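PDB 6IWR: N-acetylgalactosaminyltransferase 7 from Homo sapiens, which is a glycosyltransferase that joins a catalytic domain of GT-A fold to a ricin-type beta-trefoil lectin domain. Local coordinates for residues R173-Y178 against N249-L254; G73-K78 against Y142-L147; V167-K172 against C244-N249. All blocks are in the same frame, centred on the assembly; numbering follows the deposited sequence.

Interaction 1 (R173-Y178 against N249-L254); sequences RTPRKY and NWYAPL
The indole of Trp250 meets Thr174 at its edge: OG1 lies near the ring plane, 2.8 Å from NE1, and accepts a bent hydrogen bond (133° at the hydrogen). Over one indole face, toward the rim, sits Tyr251 CB. Tyr178 has Pro175 CB at its ring edge and Lys177 CG over one face. The Tyr178 and Tyr251 rings are tilted by 28° with centroids 5.5 Å apart, so they slide past one another with little overlap, and Tyr178 CB packs on Tyr251 CE2. Thr174 works with both branches. With OG1 beside the backbone N (chi1 -58°), its CG2 swings anti to that N and reaches Tyr251 CD1 at 3.9 Å, while OG1 also bonds to Val170 O in the helix before it. Pro175 CD adds a contact with Tyr251 CB at 4.1 Å. Beside the pair, a water accepts from Asn249 N (2.7 Å) and bonds weakly to Arg173 O. Both tyrosine hydroxyls are anchored beyond the contact, Tyr178 on Glu144 O and Tyr251 on Leu147 O. The arrangement is a buried aromatic cluster, closing the helix-to-strand connection of a beta-alpha-beta unit in the GT-A domain against the start of helix 251-260.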
loop_
_atom_site.group_PDB
_atom_site.type_symbol
_atom_site.label_atom_id
_atom_site.label_comp_id
_atom_site.label_asym_id
_atom_site.label_seq_id
_atom_site.Cartn_x
_atom_site.Cartn_y
_atom_site.Cartn_z
ATOM N N ARG A 173 20.644 -10.776 30.813
ATOM C CA ARG A 173 20.812 -9.461 31.416
ATOM C C ARG A 173 19.992 -9.283 32.684
ATOM O O ARG A 173 19.851 -8.158 33.181
ATOM C CB ARG A 173 20.476 -8.383 30.397
ATOM C CG ARG A 173 21.170 -8.636 29.087
ATOM C CD ARG A 173 21.025 -7.480 28.165
ATOM N NE ARG A 173 21.960 -7.629 27.058
ATOM C CZ ARG A 173 21.654 -8.111 25.857
ATOM N NH1 ARG A 173 22.599 -8.210 24.935
ATOM N NH2 ARG A 173 20.415 -8.485 25.576
ATOM N N THR A 174 19.474 -10.366 33.235
ATOM C CA THR A 174 18.650 -10.233 34.405
ATOM C C THR A 174 19.309 -10.940 35.567
ATOM O O THR A 174 19.638 -12.128 35.461
ATOM C CB THR A 174 17.256 -10.814 34.144
ATOM O OG1 THR A 174 16.690 -10.133 33.028
ATOM C CG2 THR A 174 16.357 -10.562 35.295
ATOM N N PRO A 175 19.515 -10.240 36.679
ATOM C CA PRO A 175 20.058 -10.887 37.881
ATOM C C PRO A 175 19.294 -12.163 38.212
ATOM O O PRO A 175 18.073 -12.157 38.360
ATOM C CB PRO A 175 19.870 -9.828 38.969
ATOM C CG PRO A 175 19.590 -8.561 38.242
ATOM C CD PRO A 175 18.940 -8.917 36.957
ATOM N N ARG A 176 20.037 -13.263 38.352
ATOM C CA ARG A 176 19.420 -14.567 38.564
ATOM C C ARG A 176 18.420 -14.545 39.713
ATOM O O ARG A 176 17.333 -15.128 39.607
ATOM C CB ARG A 176 20.506 -15.608 38.825
ATOM C CG ARG A 176 21.632 -15.564 37.798
ATOM C CD ARG A 176 22.617 -16.711 37.988
ATOM N NE ARG A 176 23.522 -16.472 39.106
ATOM C CZ ARG A 176 24.777 -16.064 38.960
ATOM N NH1 ARG A 176 25.249 -15.866 37.737
ATOM N NH2 ARG A 176 25.558 -15.864 40.021
ATOM N N LYS A 177 18.761 -13.871 40.814
ATOM C CA LYS A 177 17.971 -14.010 42.032
ATOM C C LYS A 177 16.592 -13.352 41.926
ATOM O O LYS A 177 15.695 -13.685 42.708
ATOM C CB LYS A 177 18.745 -13.449 43.218
ATOM C CG LYS A 177 19.056 -11.968 43.108
ATOM C CD LYS A 177 19.641 -11.437 44.406
ATOM C CE LYS A 177 21.139 -11.659 44.471
ATOM N NZ LYS A 177 21.808 -10.421 44.006
ATOM N N TYR A 178 16.387 -12.433 40.980
ATOM C CA TYR A 178 15.053 -11.849 40.814
ATOM C C TYR A 178 14.212 -12.573 39.779
ATOM O O TYR A 178 13.001 -12.356 39.736
ATOM C CB TYR A 178 15.144 -10.363 40.462
ATOM C CG TYR A 178 16.007 -9.643 41.459
ATOM C CD1 TYR A 178 15.513 -9.294 42.715
ATOM C CD2 TYR A 178 17.347 -9.392 41.190
ATOM C CE1 TYR A 178 16.317 -8.665 43.644
ATOM C CE2 TYR A 178 18.147 -8.767 42.119
ATOM C CZ TYR A 178 17.628 -8.418 43.336
ATOM O OH TYR A 178 18.441 -7.810 44.235
ATOM N N ASN A 249 20.777 -3.760 32.463
ATOM C CA ASN A 249 20.172 -3.221 33.675
ATOM C C ASN A 249 18.776 -2.678 33.398
ATOM O O ASN A 249 18.459 -1.526 33.715
ATOM C CB ASN A 249 21.051 -2.150 34.312
ATOM C CG ASN A 249 20.550 -1.751 35.664
ATOM O OD1 ASN A 249 19.855 -2.527 36.316
ATOM N ND2 ASN A 249 20.882 -0.548 36.100
ATOM N N TRP A 250 17.928 -3.532 32.800
ATOM C CA TRP A 250 16.528 -3.185 32.577
ATOM C C TRP A 250 15.673 -3.481 33.782
ATOM O O TRP A 250 14.579 -2.912 33.904
ATOM C CB TRP A 250 15.923 -3.949 31.395
ATOM C CG TRP A 250 15.810 -5.429 31.642
ATOM C CD1 TRP A 250 16.845 -6.319 31.726
ATOM C CD2 TRP A 250 14.602 -6.202 31.832
ATOM N NE1 TRP A 250 16.361 -7.594 31.937
ATOM C CE2 TRP A 250 14.997 -7.552 32.018
ATOM C CE3 TRP A 250 13.230 -5.888 31.845
ATOM C CZ2 TRP A 250 14.076 -8.588 32.228
ATOM C CZ3 TRP A 250 12.309 -6.929 32.059
ATOM C CH2 TRP A 250 12.745 -8.260 32.248
ATOM N N TYR A 251 16.150 -4.343 34.672
ATOM C CA TYR A 251 15.293 -4.936 35.681
ATOM C C TYR A 251 15.100 -4.015 36.882
ATOM O O TYR A 251 13.968 -3.794 37.330
ATOM C CB TYR A 251 15.862 -6.284 36.112
ATOM C CG TYR A 251 14.923 -7.010 37.029
ATOM C CD1 TYR A 251 13.933 -7.831 36.515
ATOM C CD2 TYR A 251 14.993 -6.840 38.426
ATOM C CE1 TYR A 251 13.038 -8.485 37.356
ATOM C CE2 TYR A 251 14.104 -7.485 39.272
ATOM C CZ TYR A 251 13.126 -8.305 38.726
ATOM O OH TYR A 251 12.234 -8.961 39.535
ATOM N N ALA A 252 16.182 -3.490 37.439
ATOM C CA ALA A 252 16.059 -2.693 38.663
ATOM C C ALA A 252 15.243 -1.425 38.437
ATOM O O ALA A 252 14.274 -1.190 39.175
ATOM C CB ALA A 252 17.456 -2.386 39.216
ATOM N N PRO A 253 15.562 -0.584 37.468
ATOM C CA PRO A 253 14.682 0.559 37.158
ATOM C C PRO A 253 13.212 0.175 37.002
ATOM O O PRO A 253 12.331 0.902 37.478
ATOM C CB PRO A 253 15.260 1.104 35.839
ATOM C CG PRO A 253 16.497 0.269 35.535
ATOM C CD PRO A 253 16.484 -0.938 36.377
ATOM N N LEU A 254 12.925 -0.961 36.354
ATOM C CA LEU A 254 11.537 -1.313 36.066
ATOM C C LEU A 254 10.800 -1.805 37.308
ATOM O O LEU A 254 9.617 -1.500 37.501
ATOM C CB LEU A 254 11.487 -2.377 34.972
ATOM C CG LEU A 254 10.114 -2.757 34.419
ATOM C CD1 LEU A 254 9.657 -1.763 33.399
ATOM C CD2 LEU A 254 10.175 -4.106 33.805
HETATM O O HOH W 1 22.302 -5.901 32.863
#

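Interaction 2 (G73-K78 against Y142-L147); sequences GNFEPK and YDENLL
Asn74 reaches Tyr142 with a side chain whose every outer atom is engaged by the tyrosine backbone. From CB, the chain turns into the position between the backbone N and the carbonyl carbon (chi1 46°), which sets CG 3.6 Å from Tyr142 O. At one side of the amide, OD1 takes the hydrogen of Tyr142 N at 2.9 Å, in the carbonyl plane and on a lone pair. At the other, ND2 gives a nearly straight bond (170°) to Tyr142 O at 2.7 Å, again in the plane of the amide. These two bonds fix the rotation of the amide. Phe75 follows on the apolar side: its CE1 comes within 4.0 Å of Tyr142 CB and 4.1 Å of Glu144 CG, Tyr142 O lies at the ring edge, and CZ meets Leu146 CD1 at 3.9 Å from the opposite direction. Phe75 and Tyr142 also touch Ala252 of helix 251-260. The Asn74 amide bonds both N and O of one residue, as a backbone peptide partner would; here it joins the irregular N-terminal arm, whose Gly73-Asn74 peptide is modelled cis, to the loop leading into strand 149-155 of the catalytic domain.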
loop_
_atom_site.group_PDB
_atom_site.type_symbol
_atom_site.label_atom_id
_atom_site.label_comp_id
_atom_site.label_asym_id
_atom_site.label_seq_id
_atom_site.Cartn_x
_atom_site.Cartn_y
_atom_site.Cartn_z
ATOM N N GLY A 73 27.309 1.616 39.100
ATOM C CA GLY A 73 26.737 0.487 39.807
ATOM C C GLY A 73 25.484 1.005 40.398
ATOM O O GLY A 73 25.144 2.114 40.083
ATOM N N ASN A 74 24.806 0.248 41.247
ATOM C CA ASN A 74 25.188 -1.100 41.610
ATOM C C ASN A 74 24.645 -2.190 40.724
ATOM O O ASN A 74 25.058 -3.313 40.832
ATOM C CB ASN A 74 24.769 -1.392 43.044
ATOM C CG ASN A 74 23.367 -0.943 43.339
ATOM O OD1 ASN A 74 22.886 0.014 42.768
ATOM N ND2 ASN A 74 22.714 -1.629 44.238
ATOM N N PHE A 75 23.702 -1.875 39.858
ATOM C CA PHE A 75 23.261 -2.869 38.886
ATOM C C PHE A 75 23.847 -2.620 37.506
ATOM O O PHE A 75 23.381 -3.200 36.527
ATOM C CB PHE A 75 21.740 -2.920 38.821
ATOM C CG PHE A 75 21.121 -3.622 39.989
ATOM C CD1 PHE A 75 20.984 -2.973 41.202
ATOM C CD2 PHE A 75 20.706 -4.938 39.882
ATOM C CE1 PHE A 75 20.412 -3.613 42.288
ATOM C CE2 PHE A 75 20.147 -5.594 40.960
ATOM C CZ PHE A 75 19.997 -4.930 42.170
ATOM N N GLU A 76 24.844 -1.778 37.414
ATOM C CA GLU A 76 25.534 -1.604 36.162
ATOM C C GLU A 76 26.540 -2.724 35.988
ATOM O O GLU A 76 27.380 -2.929 36.865
ATOM C CB GLU A 76 26.254 -0.277 36.123
ATOM C CG GLU A 76 26.415 0.173 34.709
ATOM C CD GLU A 76 25.086 0.492 34.107
ATOM O OE1 GLU A 76 24.984 0.504 32.860
ATOM O OE2 GLU A 76 24.138 0.720 34.902
ATOM N N PRO A 77 26.506 -3.462 34.891
ATOM C CA PRO A 77 27.560 -4.458 34.673
ATOM C C PRO A 77 28.937 -3.826 34.836
ATOM O O PRO A 77 29.189 -2.704 34.389
ATOM C CB PRO A 77 27.306 -4.937 33.240
ATOM C CG PRO A 77 25.844 -4.695 33.027
ATOM C CD PRO A 77 25.531 -3.428 33.785
ATOM N N LYS A 78 29.827 -4.563 35.504
ATOM C CA LYS A 78 31.167 -4.052 35.795
ATOM C C LYS A 78 32.027 -3.949 34.530
ATOM O O LYS A 78 32.714 -2.940 34.320
ATOM C CB LYS A 78 31.835 -4.955 36.828
ATOM C CG LYS A 78 30.843 -5.709 37.725
ATOM C CD LYS A 78 31.507 -6.940 38.326
ATOM C CE LYS A 78 32.242 -7.709 37.231
ATOM N NZ LYS A 78 33.289 -8.609 37.774
ATOM N N TYR A 142 20.344 1.272 43.574
ATOM C CA TYR A 142 19.082 0.630 43.910
ATOM C C TYR A 142 19.260 -0.344 45.068
ATOM O O TYR A 142 20.273 -1.048 45.162
ATOM C CB TYR A 142 18.493 -0.139 42.708
ATOM C CG TYR A 142 18.286 0.647 41.428
ATOM C CD1 TYR A 142 19.319 0.821 40.507
ATOM C CD2 TYR A 142 17.037 1.192 41.119
ATOM C CE1 TYR A 142 19.113 1.536 39.323
ATOM C CE2 TYR A 142 16.819 1.903 39.931
ATOM C CZ TYR A 142 17.860 2.070 39.046
ATOM O OH TYR A 142 17.639 2.775 37.879
ATOM N N ASP A 143 18.232 -0.439 45.895
ATOM C CA ASP A 143 18.294 -1.111 47.180
ATOM C C ASP A 143 18.574 -2.608 47.212
ATOM O O ASP A 143 19.010 -3.078 48.236
ATOM C CB ASP A 143 17.066 -0.796 48.026
ATOM C CG ASP A 143 17.363 0.151 49.155
ATOM O OD1 ASP A 143 18.501 0.611 49.267
ATOM O OD2 ASP A 143 16.446 0.437 49.929
ATOM N N GLU A 144 18.273 -3.361 46.164
ATOM C CA GLU A 144 18.540 -4.822 46.125
ATOM C C GLU A 144 17.434 -5.613 46.751
ATOM O O GLU A 144 17.403 -6.808 46.693
ATOM C CB GLU A 144 19.832 -5.226 46.834
ATOM C CG GLU A 144 21.104 -4.713 46.222
ATOM C CD GLU A 144 21.996 -4.021 47.215
ATOM O OE1 GLU A 144 21.512 -3.569 48.249
ATOM O OE2 GLU A 144 23.198 -3.917 46.952
ATOM N N ASN A 145 16.483 -4.881 47.268
ATOM C CA ASN A 145 15.407 -5.318 48.093
ATOM C C ASN A 145 14.175 -5.546 47.211
ATOM O O ASN A 145 13.059 -5.595 47.683
ATOM C CB ASN A 145 15.192 -4.184 49.069
ATOM C CG ASN A 145 14.266 -4.528 50.159
ATOM O OD1 ASN A 145 14.175 -5.661 50.563
ATOM N ND2 ASN A 145 13.576 -3.547 50.656
ATOM N N LEU A 146 14.411 -5.658 45.913
ATOM C CA LEU A 146 13.398 -5.720 44.886
ATOM C C LEU A 146 12.547 -6.966 44.885
ATOM O O LEU A 146 12.945 -7.998 45.382
ATOM C CB LEU A 146 14.069 -5.616 43.530
ATOM C CG LEU A 146 15.016 -4.456 43.289
ATOM C CD1 LEU A 146 16.115 -4.860 42.326
ATOM C CD2 LEU A 146 14.241 -3.271 42.762
ATOM N N LEU A 147 11.354 -6.842 44.333
ATOM C CA LEU A 147 10.456 -7.963 44.129
ATOM C C LEU A 147 11.003 -8.908 43.078
ATOM O O LEU A 147 11.677 -8.491 42.165
ATOM C CB LEU A 147 9.109 -7.459 43.639
ATOM C CG LEU A 147 7.935 -7.060 44.525
ATOM C CD1 LEU A 147 8.199 -7.209 45.998
ATOM C CD2 LEU A 147 7.464 -5.659 44.213
#

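Interaction 3 (V167-K172 against C244-N249); sequences VHSVIK and CEVAVN
Helix 167-172 and strand 244-246 run almost parallel, their axes 10° apart in direction and 7.1 Å at closest approach, with Ser169 nearest to Glu245. Such closeness suits a small residue at the closest approach, and Ser169 points its CB toward the strand. Its hydroxyl ends at the strand backbone: with chi1 at 123°, OG is turned to meet Val246 N, accepts a fairly straight hydrogen bond from it (3.0 Å, 162°) and lies 3.6 Å from Glu245 CA. The same OG is hydrogen-bonded to a residue just beyond these segments, so it has a second partner. Val246 faces the helix and folds its CG1 beside the serine, 3.7 Å from Ser169 OG and 3.9 Å from Ser169 O. CG1 thus packs beside the polar link and comes within 4.5 Å of Val170 CA as well. Val170 itself turns its side chain to Ile182 of strand 179-186, on the sheet that the helix covers. A turn earlier in the helix, Thr166 OG1 bonds Cys244 N; two hydroxyls of one helix therefore engage two alternate backbone N-H groups of the strand. Glu245, between them, pairs its backbone with Gly379 of strand 376-382, while its carboxylate leaves the contact for a salt bridge with Arg127. Cys244 packs on Val378 and His380, and its side chain lies about 8 Å from the bound manganese ion. Helix 160-173 is the crossover helix between the parallel strands 149-155 and 179-186, a beta-alpha-beta unit of Rossmann-like type. The strand follows directly on an Asp-X-His sequence, the motif that in GT-A enzymes of this family usually serves the metal, and the contact joins the crossover helix to the strand after this motif, in the GT-A fold.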
loop_
_atom_site.group_PDB
_atom_site.type_symbol
_atom_site.label_atom_id
_atom_site.label_comp_id
_atom_site.label_asym_id
_atom_site.label_seq_id
_atom_site.Cartn_x
_atom_site.Cartn_y
_atom_site.Cartn_z
ATOM N N VAL A 167 14.249 -14.883 25.095
ATOM C CA VAL A 167 14.534 -15.631 26.309
ATOM C C VAL A 167 16.013 -15.545 26.662
ATOM O O VAL A 167 16.378 -15.242 27.806
ATOM C CB VAL A 167 14.064 -17.092 26.145
ATOM C CG1 VAL A 167 14.577 -17.958 27.300
ATOM C CG2 VAL A 167 12.528 -17.156 26.079
ATOM N N HIS A 168 16.888 -15.857 25.703
ATOM C CA HIS A 168 18.318 -15.741 25.976
ATOM C C HIS A 168 18.636 -14.357 26.523
ATOM O O HIS A 168 19.318 -14.212 27.545
ATOM C CB HIS A 168 19.147 -16.021 24.711
ATOM C CG HIS A 168 19.436 -17.475 24.478
ATOM N ND1 HIS A 168 20.669 -18.044 24.721
ATOM C CD2 HIS A 168 18.649 -18.476 24.015
ATOM C CE1 HIS A 168 20.626 -19.331 24.423
ATOM N NE2 HIS A 168 19.414 -19.619 23.986
ATOM N N SER A 169 18.110 -13.324 25.871
ATOM C CA SER A 169 18.375 -11.964 26.308
ATOM C C SER A 169 17.926 -11.755 27.754
ATOM O O SER A 169 18.669 -11.189 28.561
ATOM C CB SER A 169 17.705 -10.999 25.329
ATOM O OG SER A 169 16.792 -10.122 25.943
ATOM N N VAL A 170 16.734 -12.246 28.113
ATOM C CA VAL A 170 16.232 -12.098 29.484
ATOM C C VAL A 170 17.131 -12.834 30.470
ATOM O O VAL A 170 17.499 -12.300 31.533
ATOM C CB VAL A 170 14.780 -12.597 29.586
ATOM C CG1 VAL A 170 14.369 -12.702 31.057
ATOM C CG2 VAL A 170 13.843 -11.690 28.805
ATOM N N ILE A 171 17.489 -14.080 30.137
ATOM C CA ILE A 171 18.446 -14.826 30.942
ATOM C C ILE A 171 19.772 -14.065 31.036
ATOM O O ILE A 171 20.372 -13.959 32.112
ATOM C CB ILE A 171 18.616 -16.236 30.349
ATOM C CG1 ILE A 171 17.265 -16.960 30.327
ATOM C CG2 ILE A 171 19.654 -17.031 31.115
ATOM C CD1 ILE A 171 17.167 -18.097 31.321
ATOM N N LYS A 172 20.222 -13.467 29.934
ATOM C CA LYS A 172 21.562 -12.882 29.955
ATOM C C LYS A 172 21.643 -11.643 30.840
ATOM O O LYS A 172 22.637 -11.447 31.538
ATOM C CB LYS A 172 22.036 -12.547 28.548
ATOM C CG LYS A 172 23.528 -12.325 28.494
ATOM C CD LYS A 172 24.047 -12.261 27.066
ATOM C CE LYS A 172 25.537 -12.046 27.016
ATOM N NZ LYS A 172 25.975 -11.684 25.642
ATOM N N CYS A 244 11.549 -9.618 21.397
ATOM C CA CYS A 244 12.142 -8.534 22.171
ATOM C C CYS A 244 13.587 -8.851 22.545
ATOM O O CYS A 244 13.992 -10.017 22.639
ATOM C CB CYS A 244 11.336 -8.268 23.451
ATOM S SG CYS A 244 9.681 -7.733 23.099
ATOM N N GLU A 245 14.359 -7.782 22.777
ATOM C CA GLU A 245 15.720 -7.879 23.313
ATOM C C GLU A 245 15.864 -6.832 24.409
ATOM O O GLU A 245 15.870 -5.622 24.149
ATOM C CB GLU A 245 16.789 -7.696 22.232
ATOM C CG GLU A 245 16.901 -8.879 21.301
ATOM C CD GLU A 245 17.938 -8.672 20.198
ATOM O OE1 GLU A 245 19.140 -8.565 20.517
ATOM O OE2 GLU A 245 17.549 -8.605 19.009
ATOM N N VAL A 246 15.973 -7.294 25.611
ATOM C CA VAL A 246 15.994 -6.431 26.782
ATOM C C VAL A 246 17.362 -5.763 26.915
ATOM O O VAL A 246 18.404 -6.403 26.710
ATOM C CB VAL A 246 15.653 -7.313 27.993
ATOM C CG1 VAL A 246 16.919 -7.736 28.706
ATOM C CG2 VAL A 246 14.643 -6.643 28.888
ATOM N N ALA A 247 17.382 -4.465 27.251
ATOM C CA ALA A 247 18.626 -3.704 27.421
ATOM C C ALA A 247 19.365 -4.099 28.708
ATOM O O ALA A 247 18.861 -4.871 29.527
ATOM C CB ALA A 247 18.329 -2.218 27.452
ATOM N N VAL A 248 20.572 -3.530 28.927
ATOM C CA VAL A 248 21.322 -3.922 30.125
ATOM C C VAL A 248 20.837 -3.102 31.306
ATOM O O VAL A 248 20.526 -1.912 31.182
ATOM C CB VAL A 248 22.863 -3.819 29.950
ATOM C CG1 VAL A 248 23.307 -4.034 28.512
ATOM C CG2 VAL A 248 23.458 -2.564 30.584
ATOM N N ASN A 249 20.777 -3.760 32.463
ATOM C CA ASN A 249 20.172 -3.221 33.675
ATOM C C ASN A 249 18.776 -2.678 33.398
ATOM O O ASN A 249 18.459 -1.526 33.715
ATOM C CB ASN A 249 21.051 -2.150 34.312
ATOM C CG ASN A 249 20.550 -1.751 35.664
ATOM O OD1 ASN A 249 19.855 -2.527 36.316
ATOM N ND2 ASN A 249 20.882 -0.548 36.100
#

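How the interactions relate
Interactions 1 and 3 are buried in the GT-A domain and share their elements: helix 160-173 supplies one segment to interaction 3 and runs into the first of interaction 1, while the other ranges meet at Asn249. Arg173, its guanidinium salt-bridged to Glu81, also reaches residues 246-248 with a weak bond to Val246 O, so the two form one continuous interface. Interaction 2 lies farther out, partly exposed, where the N-terminal arm meets the domain; it touches interaction 1 through Phe75 on Asn249 and through the tyrosine hydroxyls. Chemistry follows place: a serine hydroxyl on the strand whose Cys244 side chain lies about 8 Å from manganese, aromatic packing around an indole bond, and a paired amide grip toward the surface.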